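Local structure of 361aa long hypothetical D-aminopeptidase (Pyrococcus horikoshii, 2DRH) at residues N61-K64 with E65-L68; C136-S139 with Y140-I144; P249-G252 with R253-N256. The protein is of unproven function but probably acts as an aminopeptidase of the S58 peptidase type. All blocks are in the same frame, centred on the assembly; numbering follows the deposited sequence.

Contact 1. Residues N61-K64 with E65-L68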
# COMPACT_ATOMS: atom_id res chain seq x y z
N ASN A 61 -9.59 24.70 16.79
CA ASN A 61 -10.40 23.49 16.67
C ASN A 61 -9.82 22.62 15.55
O ASN A 61 -9.96 22.94 14.37
CB ASN A 61 -11.86 23.85 16.36
CG ASN A 61 -12.78 22.64 16.43
OD1 ASN A 61 -12.51 21.59 15.84
ND2 ASN A 61 -13.89 22.79 17.15
N ILE A 62 -9.18 21.52 15.93
CA ILE A 62 -8.55 20.62 14.97
C ILE A 62 -9.53 19.92 14.02
O ILE A 62 -9.20 19.64 12.88
CB ILE A 62 -7.70 19.57 15.71
CG1 ILE A 62 -6.80 20.28 16.72
CG2 ILE A 62 -6.83 18.80 14.72
CD1 ILE A 62 -6.09 19.36 17.67
N TYR A 63 -10.74 19.66 14.49
CA TYR A 63 -11.76 19.02 13.66
C TYR A 63 -12.31 19.94 12.56
O TYR A 63 -12.47 19.53 11.40
CB TYR A 63 -12.92 18.54 14.53
CG TYR A 63 -14.00 17.82 13.77
CD1 TYR A 63 -13.81 16.52 13.30
CD2 TYR A 63 -15.23 18.43 13.54
CE1 TYR A 63 -14.82 15.85 12.61
CE2 TYR A 63 -16.25 17.77 12.86
CZ TYR A 63 -16.04 16.47 12.40
OH TYR A 63 -17.05 15.80 11.76
N LYS A 64 -12.62 21.19 12.93
CA LYS A 64 -13.16 22.15 11.97
C LYS A 64 -12.04 22.70 11.10
O LYS A 64 -12.27 23.08 9.96
CB LYS A 64 -13.89 23.28 12.71
CG LYS A 64 -15.11 22.79 13.47
CD LYS A 64 -16.15 22.20 12.52
CE LYS A 64 -17.27 21.50 13.27
NZ LYS A 64 -17.90 22.37 14.30
N GLU A 65 -10.83 22.74 11.65
CA GLU A 65 -9.68 23.21 10.89
C GLU A 65 -8.62 22.12 10.93
O GLU A 65 -7.79 22.06 11.83
CB GLU A 65 -9.14 24.52 11.46
CG GLU A 65 -10.09 25.68 11.21
CD GLU A 65 -9.45 27.03 11.41
OE1 GLU A 65 -9.01 27.32 12.54
OE2 GLU A 65 -9.40 27.80 10.42
N LYS A 66 -8.70 21.24 9.94
CA LYS A 66 -7.80 20.10 9.81
C LYS A 66 -6.42 20.45 9.23
O LYS A 66 -6.24 21.50 8.61
CB LYS A 66 -8.47 19.05 8.91
CG LYS A 66 -9.83 18.57 9.40
CD LYS A 66 -10.71 18.21 8.21
CE LYS A 66 -11.75 17.15 8.55
NZ LYS A 66 -12.60 17.47 9.73
N VAL A 67 -5.45 19.57 9.46
CA VAL A 67 -4.12 19.79 8.91
C VAL A 67 -3.84 18.62 7.98
O VAL A 67 -4.32 17.51 8.21
CB VAL A 67 -3.01 19.84 10.01
CG1 VAL A 67 -3.26 21.02 10.96
CG2 VAL A 67 -2.97 18.54 10.79
N LEU A 68 -3.09 18.87 6.91
CA LEU A 68 -2.75 17.80 5.98
C LEU A 68 -1.76 16.89 6.69
O LEU A 68 -0.91 17.36 7.45
CB LEU A 68 -2.13 18.39 4.70
CG LEU A 68 -3.10 19.26 3.89
CD1 LEU A 68 -2.41 19.78 2.64
CD2 LEU A 68 -4.32 18.44 3.50
O HOH W 1 -9.85 27.19 15.18
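Lys66 NZ lies 2.7 Å from Tyr63 O and donates a hydrogen bond to it, in the plane of the carbonyl. The same ammonium sits over one face of the Tyr63 ring, 4.2 Å from the ring centroid, and makes a cation-pi contact. Its place is offset toward the rim, near CD1 and CE1. The lysine chain bends at chi2 and chi4 and runs alongside the tyrosine, and the last bend (chi4 53°) turns NZ back to the carbonyl. NZ also forms a salt bridge with Glu93 and a hydrogen bond with His292. Tyr63 OH is hydrogen-bonded to Ser128 O.

The backbone turn is closed by Glu65 N, which donates to Asn61 O at 2.9 Å. Asn61 also folds its side chain over the turn in an Asx motif. Its OD1 accepts from Lys64 N at 2.9 Å, with the donor above the amide plane. Water 1 joins Asn61 N to Glu65 OE1, and that carboxylate forms a salt bridge with Arg289.

Packing is modest. CG of Lys66 lies against Tyr63 O and Ile62 O, and CB of Glu65 touches Asn61 O.

The buried ammonium is thus met by a carbonyl, a ring face, a carboxylate and a histidine nitrogen. Together these probably offset the cost of burying its charge where the turn enters strand 65-73.

Contact 2. Residues C136-S139 with Y140-I144; sequences CNDS and YLNDI
Ser139, Asp138 and Ile144 carry most of this local contact. Ser139 CB meets CG2 of Ile144 at 3.9 Å. The backbone N of Ser139 is held by Asn137 OD1, 2.8 Å away. This bond makes an Asx turn. Ser139 CA also directs a C-H...O contact to Asn142 O, 3.4 Å away.

Asp138 grips the following residues through its backbone and its side chain. Its carbonyl oxygen accepts two hydrogen bonds, from Leu141 N and from Asn142 N, the latter at 2.7 Å. The Leu141 donor lies above the carbonyl plane, while that of Asn142 is tilted less from it. The carboxylate is placed by chi1 of 47°, with CG between the backbone N and the carbonyl carbon. From there OD1 takes a hydrogen bond from Asn142 ND2 at 3.1 Å. The amide comes from above the carboxylate plane, and the two flat groups stand 73° apart. Outside the turn, Asp138 OD2 bonds to Thr50 OG1, and Asn142 OD1 accepts from Arg49 N.

Ile144 points back at the turn. Its CD1 rests 3.4 Å from Asn137 OD1 and also touches Asp138 OD1, the asparagine and isoleucine side chains crossing at about a right angle. Gly123 of the second subunit packs on Ser139 and Ile144. Water 2 bridges Asn137 O and Tyr140 N, 3.1 Å from the latter.

An Asx turn at Asn137 leads into a beta turn over 138-141, whose carbonyl at Asp138 also takes Asn142 N. An inverse gamma turn centred on Asp143 lies just beyond. Together they form part of the loop that leaves strand 132-136 and packs beside strand 48-56 at a subunit boundary.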
# COMPACT_ATOMS: atom_id res chain seq x y z
N CYS A 136 2.36 2.08 22.72
CA CYS A 136 3.52 1.24 22.99
C CYS A 136 3.16 0.38 24.22
O CYS A 136 2.35 0.78 25.05
CB CYS A 136 4.76 2.09 23.24
SG CYS A 136 5.48 2.76 21.70
N ASN A 137 3.75 -0.81 24.32
CA ASN A 137 3.44 -1.73 25.43
C ASN A 137 4.37 -1.48 26.63
O ASN A 137 5.58 -1.69 26.53
CB ASN A 137 3.61 -3.17 24.92
CG ASN A 137 3.07 -4.20 25.90
OD1 ASN A 137 3.06 -3.99 27.10
ND2 ASN A 137 2.63 -5.33 25.37
N ASP A 138 3.82 -1.04 27.75
CA ASP A 138 4.65 -0.79 28.94
C ASP A 138 4.56 -1.91 29.97
O ASP A 138 4.93 -1.73 31.13
CB ASP A 138 4.27 0.55 29.60
CG ASP A 138 2.77 0.73 29.75
OD1 ASP A 138 2.04 -0.29 29.71
OD2 ASP A 138 2.32 1.88 29.93
N SER A 139 4.11 -3.09 29.55
CA SER A 139 3.94 -4.22 30.45
C SER A 139 5.14 -4.58 31.34
O SER A 139 4.95 -5.04 32.46
CB SER A 139 3.52 -5.46 29.67
OG SER A 139 4.55 -5.87 28.80
N TYR A 140 6.36 -4.37 30.86
CA TYR A 140 7.52 -4.72 31.67
C TYR A 140 7.51 -4.01 33.02
O TYR A 140 7.88 -4.60 34.04
CB TYR A 140 8.83 -4.39 30.94
CG TYR A 140 10.04 -4.97 31.63
CD1 TYR A 140 10.28 -6.35 31.63
CD2 TYR A 140 10.94 -4.15 32.30
CE1 TYR A 140 11.38 -6.89 32.30
CE2 TYR A 140 12.05 -4.68 32.97
CZ TYR A 140 12.26 -6.05 32.96
OH TYR A 140 13.35 -6.57 33.62
N LEU A 141 7.07 -2.76 33.04
CA LEU A 141 7.02 -2.00 34.28
C LEU A 141 5.59 -1.70 34.73
O LEU A 141 5.35 -1.42 35.91
CB LEU A 141 7.78 -0.67 34.12
CG LEU A 141 9.30 -0.74 33.88
CD1 LEU A 141 9.83 0.66 33.59
CD2 LEU A 141 9.99 -1.33 35.09
N ASN A 142 4.64 -1.78 33.81
CA ASN A 142 3.26 -1.44 34.16
C ASN A 142 2.25 -2.58 34.18
O ASN A 142 2.36 -3.54 33.42
CB ASN A 142 2.76 -0.34 33.21
CG ASN A 142 1.32 0.04 33.48
OD1 ASN A 142 0.95 0.38 34.60
ND2 ASN A 142 0.50 0.01 32.43
N ASP A 143 1.27 -2.45 35.06
CA ASP A 143 0.19 -3.41 35.16
C ASP A 143 -0.74 -3.02 34.02
O ASP A 143 -1.77 -2.38 34.22
CB ASP A 143 -0.55 -3.28 36.50
CG ASP A 143 -1.89 -4.01 36.50
OD1 ASP A 143 -1.94 -5.17 36.02
OD2 ASP A 143 -2.90 -3.44 36.99
N ILE A 144 -0.35 -3.41 32.81
CA ILE A 144 -1.13 -3.07 31.62
C ILE A 144 -2.52 -3.72 31.59
O ILE A 144 -3.47 -3.12 31.09
CB ILE A 144 -0.33 -3.43 30.35
CG1 ILE A 144 -0.90 -2.68 29.15
CG2 ILE A 144 -0.35 -4.95 30.13
CD1 ILE A 144 0.04 -2.66 27.96
O HOH W 2 7.47 -2.90 28.42

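Contact 3. Residues P249-G252 with R253-N256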
# COMPACT_ATOMS: atom_id res chain seq x y z
N PRO A 249 5.01 23.78 3.63
CA PRO A 249 3.81 23.40 2.89
C PRO A 249 4.04 22.10 2.12
O PRO A 249 4.94 22.02 1.28
CB PRO A 249 3.58 24.60 1.97
CG PRO A 249 4.97 25.07 1.70
CD PRO A 249 5.60 25.01 3.08
N LEU A 250 3.23 21.09 2.41
CA LEU A 250 3.35 19.77 1.77
C LEU A 250 2.00 19.08 1.65
O LEU A 250 1.19 19.13 2.57
CB LEU A 250 4.28 18.89 2.58
CG LEU A 250 5.71 19.35 2.87
CD1 LEU A 250 6.27 18.53 4.04
CD2 LEU A 250 6.58 19.19 1.64
N THR A 251 1.77 18.41 0.53
CA THR A 251 0.53 17.69 0.30
C THR A 251 0.55 16.39 1.10
O THR A 251 1.58 16.04 1.70
CB THR A 251 0.35 17.35 -1.18
OG1 THR A 251 1.31 16.35 -1.56
CG2 THR A 251 0.58 18.62 -2.04
N GLY A 252 -0.57 15.68 1.13
CA GLY A 252 -0.65 14.42 1.85
C GLY A 252 0.41 13.44 1.38
O GLY A 252 1.13 12.86 2.19
N ARG A 253 0.51 13.28 0.07
CA ARG A 253 1.49 12.36 -0.51
C ARG A 253 2.89 12.66 -0.01
O ARG A 253 3.63 11.74 0.37
CB ARG A 253 1.47 12.46 -2.04
CG ARG A 253 2.56 11.64 -2.73
CD ARG A 253 2.56 11.92 -4.22
NE ARG A 253 2.68 13.36 -4.46
CZ ARG A 253 3.82 14.03 -4.33
NH1 ARG A 253 4.93 13.40 -3.97
NH2 ARG A 253 3.84 15.34 -4.55
N GLN A 254 3.26 13.93 -0.02
CA GLN A 254 4.57 14.36 0.44
C GLN A 254 4.78 14.09 1.91
O GLN A 254 5.89 13.80 2.35
CB GLN A 254 4.76 15.86 0.15
CG GLN A 254 4.81 16.19 -1.32
CD GLN A 254 5.05 17.67 -1.59
OE1 GLN A 254 4.25 18.52 -1.21
NE2 GLN A 254 6.17 17.97 -2.25
N LEU A 255 3.71 14.20 2.70
CA LEU A 255 3.82 13.95 4.12
C LEU A 255 4.00 12.44 4.39
O LEU A 255 4.57 12.06 5.42
CB LEU A 255 2.60 14.53 4.85
CG LEU A 255 2.63 16.08 4.88
CD1 LEU A 255 1.26 16.67 5.19
CD2 LEU A 255 3.65 16.53 5.92
N ASN A 256 3.54 11.60 3.48
CA ASN A 256 3.75 10.16 3.65
C ASN A 256 5.24 9.91 3.43
O ASN A 256 5.84 9.08 4.10
CB ASN A 256 2.95 9.34 2.62
CG ASN A 256 1.51 9.12 3.05
OD1 ASN A 256 1.23 8.96 4.24
ND2 ASN A 256 0.61 9.08 2.08
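A chi1 of 70° swings Thr251 OG1 in over the first turn of the helix, toward Gln254 N. Gln254 has CG anti to its carbonyl carbon (chi1 -67°) and an extended chain beyond CG. OE1 thereby reaches back to Thr251.

The two residues form a capping box. Gln254 OE1 accepts from Thr251 N at 3.0 Å, on a lone pair in the amide plane. In return Gln254 N points at Thr251 OG1, a weak bond of 3.5 Å. Leu255 N then bonds to Thr251 O, and Asn256 N to Gly252 O at 3.0 Å, which starts the regular helix.

Leu250 packs beside the cap. It lies across the Gln254 side chain at about a right angle, with CD2 3.7 Å from OE1. Its apolar contact is with Leu255, where Leu250 CD1 meets Leu255 CD2 at 3.8 Å. The amide of Gln254 is held at its other end too, where NE2 donates to Leu303 O and to Asp305 OD1. Arg253 forms a salt bridge with Asp305 and also bonds Glu88 O of the third subunit. With a leucine in place of Gln254, Thr251 N would probably lose its side-chain acceptor, and Leu303 O and Asp305 their amide donor.

Thr251 is the N-cap. Its OG1 weakly meets an N-H of the first turn that has no preceding helical carbonyl to bond, while Gln254 OE1 takes the N-H of the cap residue itself. The glutamine amide uses its oxygen for the cap and its nitrogen for Leu303 O and Asp305, so one group ties the helix start to the chain just past strand 298-302.

Overall arrangement
The three contacts come in order along the chain, and all lie within one family S58 range. Contacts 1 and 3 are neighbours, with centres about 16 Å apart. They touch where Leu68 of strand 65-73 packs on Leu250 and Thr251, just before helix 252-268, and on Leu255 in its first turn. The strand is part of a larger mixed sheet. Contact 2 stands apart, its centre about 32 Å from that of contact 1 and 34 Å from that of contact 3. It follows strand 132-136 of a separate mixed sheet. Contacts 2 and 3 lie on opposite sides of the chain's centre. Contact 2 packs on the second subunit and contact 3 on the third, while no other chain of the assembly touches contact 1.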